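Local coordinates for protein proline dehydrogenase (Bradyrhizobium japonicum USDA 110, PDB 3HAZ) that probably oxidises proline to glutamate in two steps, joining an FAD-dependent proline dehydrogenase to an NAD-dependent aldehyde dehydrogenase in one polypeptide, at residues 247-250 and 251-254; 349-352 and 353-356; 606-609 and 610-614; 622-625 and 626-629. All blocks are in the same frame, centred on the assembly; numbering follows the deposited sequence.

Contact 1 (247-250 and 251-254); sequences FEAI and SRAR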
loop_
_atom_site.group_PDB
_atom_site.type_symbol
_atom_site.label_atom_id
_atom_site.label_comp_id
_atom_site.label_asym_id
_atom_site.label_seq_id
_atom_site.Cartn_x
_atom_site.Cartn_y
_atom_site.Cartn_z
ATOM N N PHE A 247 -3.152 -47.096 27.036
ATOM C CA PHE A 247 -2.360 -47.430 25.858
ATOM C C PHE A 247 -1.503 -46.230 25.468
ATOM O O PHE A 247 -1.934 -45.355 24.711
ATOM C CB PHE A 247 -3.260 -47.865 24.692
ATOM C CG PHE A 247 -2.498 -48.346 23.485
ATOM C CD1 PHE A 247 -2.621 -47.702 22.270
ATOM C CD2 PHE A 247 -1.636 -49.433 23.579
ATOM C CE1 PHE A 247 -1.913 -48.135 21.167
ATOM C CE2 PHE A 247 -0.926 -49.868 22.479
ATOM C CZ PHE A 247 -1.062 -49.220 21.274
ATOM N N GLU A 248 -0.283 -46.201 25.993
ATOM C CA GLU A 248 0.585 -45.036 25.890
ATOM C C GLU A 248 2.032 -45.445 26.151
ATOM O O GLU A 248 2.300 -46.380 26.915
ATOM C CB GLU A 248 0.167 -43.985 26.927
ATOM C CG GLU A 248 0.442 -44.433 28.370
ATOM C CD GLU A 248 -0.241 -43.568 29.419
ATOM O OE1 GLU A 248 -0.722 -42.470 29.077
ATOM O OE2 GLU A 248 -0.298 -43.996 30.593
ATOM N N ALA A 249 2.961 -44.720 25.535
ATOM C CA ALA A 249 4.389 -44.998 25.672
ATOM C C ALA A 249 4.874 -45.146 27.121
ATOM O O ALA A 249 5.620 -46.075 27.431
ATOM C CB ALA A 249 5.200 -43.936 24.951
ATOM N N ILE A 250 4.477 -44.234 28.006
ATOM C CA ILE A 250 4.999 -44.275 29.374
ATOM C C ILE A 250 4.494 -45.486 30.161
ATOM O O ILE A 250 5.086 -45.869 31.171
ATOM C CB ILE A 250 4.730 -42.974 30.170
ATOM C CG1 ILE A 250 3.228 -42.759 30.375
ATOM C CG2 ILE A 250 5.396 -41.773 29.489
ATOM C CD1 ILE A 250 2.901 -41.621 31.316
ATOM N N SER A 251 3.406 -46.092 29.697
ATOM C CA SER A 251 2.913 -47.313 30.327
ATOM C C SER A 251 3.298 -48.558 29.524
ATOM O O SER A 251 2.672 -49.607 29.651
ATOM C CB SER A 251 1.394 -47.242 30.515
ATOM O OG SER A 251 1.042 -46.200 31.412
ATOM N N ARG A 252 4.334 -48.440 28.699
ATOM C CA ARG A 252 4.736 -49.549 27.833
ATOM C C ARG A 252 4.943 -50.865 28.592
ATOM O O ARG A 252 4.545 -51.931 28.112
ATOM C CB ARG A 252 5.993 -49.193 27.035
ATOM C CG ARG A 252 6.668 -50.405 26.391
ATOM C CD ARG A 252 7.867 -50.008 25.533
ATOM N NE ARG A 252 7.476 -49.606 24.181
ATOM C CZ ARG A 252 7.289 -48.346 23.789
ATOM N NH1 ARG A 252 7.448 -47.349 24.646
ATOM N NH2 ARG A 252 6.935 -48.084 22.535
ATOM N N ALA A 253 5.553 -50.801 29.774
ATOM C CA ALA A 253 5.837 -52.028 30.520
ATOM C C ALA A 253 4.572 -52.834 30.805
ATOM O O ALA A 253 4.520 -54.027 30.516
ATOM C CB ALA A 253 6.600 -51.733 31.812
ATOM N N ARG A 254 3.550 -52.191 31.361
ATOM C CA ARG A 254 2.319 -52.913 31.673
ATOM C C ARG A 254 1.534 -53.286 30.409
ATOM O O ARG A 254 0.876 -54.322 30.375
ATOM C CB ARG A 254 1.442 -52.126 32.646
ATOM C CG ARG A 254 0.820 -50.875 32.049
ATOM C CD ARG A 254 -0.189 -50.269 33.007
ATOM N NE ARG A 254 -1.413 -51.060 33.073
ATOM C CZ ARG A 254 -2.585 -50.586 33.481
ATOM N NH1 ARG A 254 -3.654 -51.374 33.503
ATOM N NH2 ARG A 254 -2.690 -49.318 33.863
HETATM O O HOH W 1 6.062 -48.328 31.450
#

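Contact 2 (349-352 and 353-356); sequences DTEI and KRAQ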
loop_
_atom_site.group_PDB
_atom_site.type_symbol
_atom_site.label_atom_id
_atom_site.label_comp_id
_atom_site.label_asym_id
_atom_site.label_seq_id
_atom_site.Cartn_x
_atom_site.Cartn_y
_atom_site.Cartn_z
ATOM N N ASP A 349 -5.579 -33.484 11.606
ATOM C CA ASP A 349 -5.752 -32.276 12.409
ATOM C C ASP A 349 -5.249 -32.478 13.834
ATOM O O ASP A 349 -4.676 -31.577 14.439
ATOM C CB ASP A 349 -7.215 -31.835 12.404
ATOM C CG ASP A 349 -7.617 -31.183 11.089
ATOM O OD1 ASP A 349 -7.240 -30.016 10.861
ATOM O OD2 ASP A 349 -8.306 -31.836 10.287
ATOM N N THR A 350 -5.442 -33.679 14.359
ATOM C CA THR A 350 -4.970 -33.995 15.697
ATOM C C THR A 350 -3.450 -33.965 15.763
ATOM O O THR A 350 -2.877 -33.426 16.708
ATOM C CB THR A 350 -5.522 -35.350 16.175
ATOM O OG1 THR A 350 -6.940 -35.236 16.326
ATOM C CG2 THR A 350 -4.907 -35.755 17.506
ATOM N N GLU A 351 -2.789 -34.527 14.755
ATOM C CA GLU A 351 -1.331 -34.541 14.758
ATOM C C GLU A 351 -0.755 -33.128 14.700
ATOM O O GLU A 351 0.248 -32.838 15.345
ATOM C CB GLU A 351 -0.783 -35.387 13.604
ATOM C CG GLU A 351 -1.277 -36.830 13.588
ATOM C CD GLU A 351 -0.921 -37.608 14.844
ATOM O OE1 GLU A 351 -1.368 -38.771 14.961
ATOM O OE2 GLU A 351 -0.200 -37.067 15.711
ATOM N N ILE A 352 -1.392 -32.247 13.932
ATOM C CA ILE A 352 -0.912 -30.875 13.830
ATOM C C ILE A 352 -1.035 -30.198 15.193
ATOM O O ILE A 352 -0.084 -29.602 15.687
ATOM C CB ILE A 352 -1.696 -30.053 12.770
ATOM C CG1 ILE A 352 -1.577 -30.699 11.386
ATOM C CG2 ILE A 352 -1.204 -28.595 12.731
ATOM C CD1 ILE A 352 -0.157 -31.005 10.968
ATOM N N LYS A 353 -2.214 -30.302 15.797
ATOM C CA LYS A 353 -2.472 -29.634 17.064
ATOM C C LYS A 353 -1.515 -30.142 18.131
ATOM O O LYS A 353 -0.894 -29.353 18.847
ATOM C CB LYS A 353 -3.930 -29.836 17.505
ATOM C CG LYS A 353 -4.312 -29.064 18.777
ATOM C CD LYS A 353 -5.813 -29.103 19.010
ATOM C CE LYS A 353 -6.204 -28.323 20.263
ATOM N NZ LYS A 353 -7.668 -28.451 20.547
ATOM N N ARG A 354 -1.379 -31.462 18.221
ATOM C CA ARG A 354 -0.534 -32.055 19.249
ATOM C C ARG A 354 0.917 -31.597 19.146
ATOM O O ARG A 354 1.547 -31.272 20.151
ATOM C CB ARG A 354 -0.592 -33.582 19.185
ATOM C CG ARG A 354 -1.844 -34.182 19.794
ATOM C CD ARG A 354 -1.850 -35.680 19.582
ATOM N NE ARG A 354 -2.937 -36.338 20.298
ATOM C CZ ARG A 354 -2.935 -37.628 20.609
ATOM N NH1 ARG A 354 -3.959 -38.155 21.270
ATOM N NH2 ARG A 354 -1.904 -38.387 20.259
ATOM N N ALA A 355 1.456 -31.607 17.935
ATOM C CA ALA A 355 2.857 -31.266 17.750
ATOM C C ALA A 355 3.097 -29.802 18.136
ATOM O O ALA A 355 4.133 -29.467 18.698
ATOM C CB ALA A 355 3.296 -31.544 16.313
ATOM N N GLN A 356 2.123 -28.945 17.845
ATOM C CA GLN A 356 2.190 -27.544 18.258
ATOM C C GLN A 356 2.117 -27.401 19.774
ATOM O O GLN A 356 2.945 -26.722 20.371
ATOM C CB GLN A 356 1.087 -26.723 17.581
ATOM C CG GLN A 356 1.258 -26.664 16.065
ATOM C CD GLN A 356 0.223 -25.807 15.382
ATOM O OE1 GLN A 356 -0.711 -25.319 16.015
ATOM N NE2 GLN A 356 0.385 -25.615 14.074
HETATM O O HOH W 2 0.334 -38.324 18.209
#

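Contact 3 (606-609 and 610-614); sequences DALS and ELREA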
loop_
_atom_site.group_PDB
_atom_site.type_symbol
_atom_site.label_atom_id
_atom_site.label_comp_id
_atom_site.label_asym_id
_atom_site.label_seq_id
_atom_site.Cartn_x
_atom_site.Cartn_y
_atom_site.Cartn_z
ATOM N N ASP A 606 5.022 -33.070 33.909
ATOM C CA ASP A 606 4.735 -31.853 34.668
ATOM C C ASP A 606 5.986 -31.008 34.839
ATOM O O ASP A 606 5.927 -29.782 34.790
ATOM C CB ASP A 606 4.152 -32.184 36.039
ATOM C CG ASP A 606 2.704 -32.608 35.964
ATOM O OD1 ASP A 606 2.010 -32.197 35.008
ATOM O OD2 ASP A 606 2.259 -33.349 36.861
ATOM N N ALA A 607 7.119 -31.672 35.038
ATOM C CA ALA A 607 8.389 -30.975 35.191
ATOM C C ALA A 607 8.789 -30.310 33.874
ATOM O O ALA A 607 9.078 -29.121 33.837
ATOM C CB ALA A 607 9.473 -31.937 35.667
ATOM N N LEU A 608 8.782 -31.082 32.791
ATOM C CA LEU A 608 9.100 -30.537 31.477
ATOM C C LEU A 608 8.184 -29.357 31.134
ATOM O O LEU A 608 8.634 -28.321 30.638
ATOM C CB LEU A 608 8.973 -31.622 30.413
ATOM C CG LEU A 608 9.029 -31.136 28.968
ATOM C CD1 LEU A 608 10.368 -30.471 28.695
ATOM C CD2 LEU A 608 8.790 -32.295 28.013
ATOM N N SER A 609 6.895 -29.525 31.400
ATOM C CA SER A 609 5.930 -28.464 31.158
ATOM C C SER A 609 6.244 -27.202 31.971
ATOM O O SER A 609 6.105 -26.090 31.464
ATOM C CB SER A 609 4.511 -28.947 31.459
ATOM O OG SER A 609 3.619 -27.853 31.528
ATOM N N GLU A 610 6.659 -27.368 33.225
ATOM C CA GLU A 610 7.005 -26.209 34.044
ATOM C C GLU A 610 8.278 -25.539 33.524
ATOM O O GLU A 610 8.361 -24.311 33.467
ATOM C CB GLU A 610 7.145 -26.566 35.529
ATOM C CG GLU A 610 7.610 -25.376 36.368
ATOM C CD GLU A 610 7.368 -25.521 37.864
ATOM O OE1 GLU A 610 7.077 -26.640 38.341
ATOM O OE2 GLU A 610 7.483 -24.498 38.570
ATOM N N LEU A 611 9.265 -26.347 33.142
ATOM C CA LEU A 611 10.482 -25.809 32.537
ATOM C C LEU A 611 10.132 -24.954 31.314
ATOM O O LEU A 611 10.593 -23.822 31.195
ATOM C CB LEU A 611 11.460 -26.932 32.164
ATOM C CG LEU A 611 12.850 -26.548 31.615
ATOM C CD1 LEU A 611 12.775 -26.016 30.185
ATOM C CD2 LEU A 611 13.547 -25.544 32.516
ATOM N N ARG A 612 9.316 -25.497 30.414
ATOM C CA ARG A 612 8.869 -24.739 29.244
ATOM C C ARG A 612 8.207 -23.418 29.647
ATOM O O ARG A 612 8.506 -22.366 29.085
ATOM C CB ARG A 612 7.908 -25.566 28.372
ATOM C CG ARG A 612 8.575 -26.674 27.552
ATOM C CD ARG A 612 7.603 -27.279 26.544
ATOM N NE ARG A 612 7.243 -26.327 25.495
ATOM C CZ ARG A 612 6.161 -26.425 24.725
ATOM N NH1 ARG A 612 5.314 -27.434 24.885
ATOM N NH2 ARG A 612 5.919 -25.505 23.797
ATOM N N GLU A 613 7.304 -23.486 30.620
ATOM C CA GLU A 613 6.570 -22.314 31.092
ATOM C C GLU A 613 7.511 -21.227 31.626
ATOM O O GLU A 613 7.301 -20.035 31.387
ATOM C CB GLU A 613 5.581 -22.732 32.187
ATOM C CG GLU A 613 4.657 -21.625 32.665
ATOM C CD GLU A 613 3.745 -22.073 33.793
ATOM O OE1 GLU A 613 3.784 -23.268 34.144
ATOM O OE2 GLU A 613 2.989 -21.233 34.328
ATOM N N ALA A 614 8.535 -21.644 32.364
ATOM C CA ALA A 614 9.513 -20.709 32.910
ATOM C C ALA A 614 10.198 -19.941 31.788
ATOM O O ALA A 614 10.306 -18.715 31.843
ATOM C CB ALA A 614 10.548 -21.446 33.771
HETATM O O HOH W 3 3.264 -25.886 33.967
#

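Contact 4 (622-625 and 626-629); sequences AAQG and RKLF. With SO4 (sulfate ion), chain G.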
loop_
_atom_site.group_PDB
_atom_site.type_symbol
_atom_site.label_atom_id
_atom_site.label_comp_id
_atom_site.label_asym_id
_atom_site.label_seq_id
_atom_site.Cartn_x
_atom_site.Cartn_y
_atom_site.Cartn_z
ATOM N N ALA A 622 9.877 -10.422 28.115
ATOM C CA ALA A 622 10.893 -9.664 27.391
ATOM C C ALA A 622 10.235 -8.951 26.217
ATOM O O ALA A 622 10.491 -7.772 25.971
ATOM C CB ALA A 622 12.024 -10.567 26.917
ATOM N N ALA A 623 9.364 -9.667 25.508
ATOM C CA ALA A 623 8.709 -9.126 24.320
ATOM C C ALA A 623 7.722 -8.013 24.661
ATOM O O ALA A 623 7.700 -6.978 24.002
ATOM C CB ALA A 623 8.011 -10.246 23.532
ATOM N N GLN A 624 6.886 -8.239 25.672
ATOM C CA GLN A 624 5.953 -7.212 26.129
ATOM C C GLN A 624 6.735 -6.048 26.733
ATOM O O GLN A 624 6.342 -4.889 26.613
ATOM C CB GLN A 624 4.967 -7.772 27.164
ATOM C CG GLN A 624 4.029 -8.861 26.636
ATOM C CD GLN A 624 3.193 -8.402 25.452
ATOM O OE1 GLN A 624 3.286 -8.960 24.358
ATOM N NE2 GLN A 624 2.374 -7.382 25.663
ATOM N N GLY A 625 7.847 -6.368 27.384
ATOM C CA GLY A 625 8.703 -5.350 27.966
ATOM C C GLY A 625 9.202 -4.328 26.960
ATOM O O GLY A 625 9.209 -3.126 27.245
ATOM N N ARG A 626 9.625 -4.785 25.782
ATOM C CA ARG A 626 10.109 -3.854 24.761
ATOM C C ARG A 626 8.978 -2.990 24.230
ATOM O O ARG A 626 9.161 -1.809 23.979
ATOM C CB ARG A 626 10.780 -4.582 23.597
ATOM C CG ARG A 626 12.091 -5.260 23.938
ATOM C CD ARG A 626 12.786 -5.732 22.662
ATOM N NE ARG A 626 14.063 -6.373 22.945
ATOM C CZ ARG A 626 14.234 -7.686 23.032
ATOM N NH1 ARG A 626 15.434 -8.182 23.297
ATOM N NH2 ARG A 626 13.205 -8.499 22.850
ATOM N N LYS A 627 7.808 -3.582 24.054
ATOM C CA LYS A 627 6.667 -2.833 23.559
ATOM C C LYS A 627 6.284 -1.748 24.548
ATOM O O LYS A 627 6.000 -0.621 24.162
ATOM C CB LYS A 627 5.464 -3.753 23.343
ATOM C CG LYS A 627 5.504 -4.598 22.072
ATOM C CD LYS A 627 4.242 -5.459 21.968
ATOM C CE LYS A 627 4.297 -6.422 20.787
ATOM N NZ LYS A 627 3.105 -7.328 20.737
ATOM N N LEU A 628 6.260 -2.098 25.826
ATOM C CA LEU A 628 5.785 -1.178 26.851
ATOM C C LEU A 628 6.840 -0.164 27.297
ATOM O O LEU A 628 6.539 1.015 27.464
ATOM C CB LEU A 628 5.263 -1.950 28.064
ATOM C CG LEU A 628 4.503 -1.123 29.103
ATOM C CD1 LEU A 628 3.514 -0.194 28.420
ATOM C CD2 LEU A 628 3.783 -2.026 30.101
ATOM N N PHE A 629 8.069 -0.624 27.506
ATOM C CA PHE A 629 9.092 0.223 28.115
ATOM C C PHE A 629 10.160 0.670 27.116
ATOM O O PHE A 629 11.096 1.375 27.481
ATOM C CB PHE A 629 9.744 -0.496 29.300
ATOM C CG PHE A 629 8.753 -1.080 30.275
ATOM C CD1 PHE A 629 8.679 -2.450 30.473
ATOM C CD2 PHE A 629 7.887 -0.260 30.980
ATOM C CE1 PHE A 629 7.760 -2.993 31.360
ATOM C CE2 PHE A 629 6.972 -0.789 31.873
ATOM C CZ PHE A 629 6.903 -2.161 32.060
HETATM S S SO4 G . 16.223 -3.467 21.295
HETATM O O1 SO4 G . 15.547 -3.196 20.029
HETATM O O2 SO4 G . 16.967 -2.280 21.718
HETATM O O3 SO4 G . 15.224 -3.803 22.306
HETATM O O4 SO4 G . 17.148 -4.584 21.129
#

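Contact 1 (247-250 and 251-254)
The E248 side chain leaves the backbone with CG between N and the carbonyl carbon (chi1 68°) and then runs out extended, while S251 holds OG beside its own backbone N (chi1 -64°); the two settings bring carboxylate and hydroxyl together. S251 OG donates to E248 OE2 at 2.7 Å, using the lone pair of OE2 that faces away from the other carboxylate oxygen. The same two residues are also tied through the backbone, since S251 N donates to E248 O at 3.0 Å with a bent N-H...O angle of 137°. The carboxylate has further partners: R246 forms a salt bridge with OE1 and H832, from the aldehyde dehydrogenase part of the chain, bonds to OE2. Replacing E248 by an alanine is likely to leave the S251 hydroxyl, R246 and H832 each without their carboxylate partner. The turn of 3-10 helix at 249-250 leads here into helix 252-272 of the proline dehydrogenase barrel; S251 stands at the N-cap position, but its hydroxyl is spent on E248 and makes no capping bond. R252 N bonds to A249 O at 3.0 Å, the donor standing above the carbonyl plane. The arginine chain bends at chi3 and brings R252 NH1 back to 4.1 Å from A249 CB, while its NE forms a salt bridge with D292 of helix 287-298. A water accepts from A253 N and donates to I250 O.

Contact 2 (349-352 and 353-356)
Four consecutive i to i+4 backbone hydrogen bonds, K353 N to D349 O, R354 N to T350 O, A355 N to E351 O and Q356 N to I352 O, are all between 2.9 and 3.2 Å and close to straight, as in a regular alpha helix. On this frame T350 and R354 lie side by side and point the same way. T350 CG2, anti to the backbone N, comes against the arginine's extended chain, 3.5 Å from R354 NE and 3.7 Å from R354 CD. Beyond this methyl the guanidinium reaches D285 in a salt bridge, and R354 NH2 also donates to a water at 3.0 Å. That water in turn donates to E351 OE2 at 2.8 Å, joining the two side chains although E351 OE2 and R354 NH2 are 5.0 Å apart; E351 OE1 accepts from A284 N. With an alanine at position R354, D285 would probably lose its charged mate and the bridging water would be less firmly held. Elsewhere on the helix, I352 CG2 packs alongside the Q356 amide, 3.6 Å from Q356 NE2, which donates to Y363. Q356 OE1 and K353 NZ bond to backbone atoms of T639 and G640 of the second subunit. Helix 348-357 follows a strand of the barrel that carries FAD, and W348 and T367, both FAD-binding, lie next to D349 and I352. Its polar side chains thus tie a cofactor-binding helix both to the 284-285 loop and to the partner subunit, with opposite charges on E351 and R354 probably coupled through water.

Contact 3 (606-609 and 610-614)
The side chains of S609 and E613, one helical turn apart, meet through a water. With OG of S609 opposite the backbone N (chi1 166°) and E613 running out extended, both polar ends border this one water, which lies 3.2 Å from S609 OG and donates to E613 OE1 at 2.7 Å. Nearer the backbone, E613 CB rests 3.5 Å from S609 O, which also accepts the amide of E613. On another side of the helix L608 and R612 stand a turn apart, L608 CD1 approaching R612 CG at 4.4 Å. R612 CG also lies 3.5 Å from L608 O, and R612 N donates to that oxygen in a nearly straight bond of 172°. The arginine then bends at chi3 and carries its guanidinium away to S516 and to the backbone oxygen of E357, a residue of the proline dehydrogenase part. Helix 604-629 belongs to the aldehyde dehydrogenase fold, and the E613 side chain is about 8 Å from that of C794, the predicted active-site cysteine. D606 and E610 are likewise one turn apart, linked by a backbone bond of 3.0 Å from E610 N to D606 O. E610 CB packs against the same oxygen. Their carboxylates part from there: D606 accepts from S789 and pairs with R793, while E610 extends to K602 in a salt bridge and takes the amides of L663 and A664 on its OE2, partners that would probably stabilise its negative charge.

Contact 4 (622-625 and 626-629)
The F629 ring is laid against bare backbone: G625, one turn earlier, has no side chain, and F629 CD1 comes to 3.3 Å from G625 O and 3.8 Å from G625 CA. CG of F629 is anti to the carbonyl carbon (chi1 -50°), which turns the ring back along the helix instead of outward. F629 N donates to the same G625 O at 2.8 Å, so one carbonyl meets both the amide and the ring. One face of the phenyl carries L628 CG, 3.7 Å above its plane and offset toward the rim. These residues close helix 604-629 of the aldehyde dehydrogenase fold, where L628 and F629 both touch M647 of strand 641-656 and F629 also packs on R574 of helix 571-587. On another flank, Q624 bends at chi2 and crosses the extended K627 chain, leaving Q624 OE1 4.0 Å from K627 NZ. The bond from K627 N to A623 O is weak, whereas L628 N reaches Q624 O at 2.9 Å. R626 lies extended from CG to NE, with R626 CG resting over A622 O at 3.6 Å and the guanidinium carried to E579 in a salt bridge through NH2. A sulfate, probably from the crystallisation liquor, sits at the guanidinium edge near its plane, where R626 NE makes a weak, bent hydrogen bond of 2.9 Å to sulfate O3.

How the contacts relate
Contacts 1 and 2 belong to the proline dehydrogenase part and contacts 3 and 4 to the aldehyde dehydrogenase part, yet contacts 2 and 3 come within about 5 Å at their nearest atoms, with centres 19 Å apart. Contact 2 is the one beside FAD, the I352 side chain being about 7 Å from the cofactor. Contact 3 lies near the other catalytic centre: the E610 side chain is about 9 Å from that of S657, an NAD-binding residue. Contacts 3 and 4 share helix 604-629, their centres 23 Å apart, and contact 4 lies away from the annotated sites. So does contact 1, about 9 Å from contact 3 at the nearest atoms.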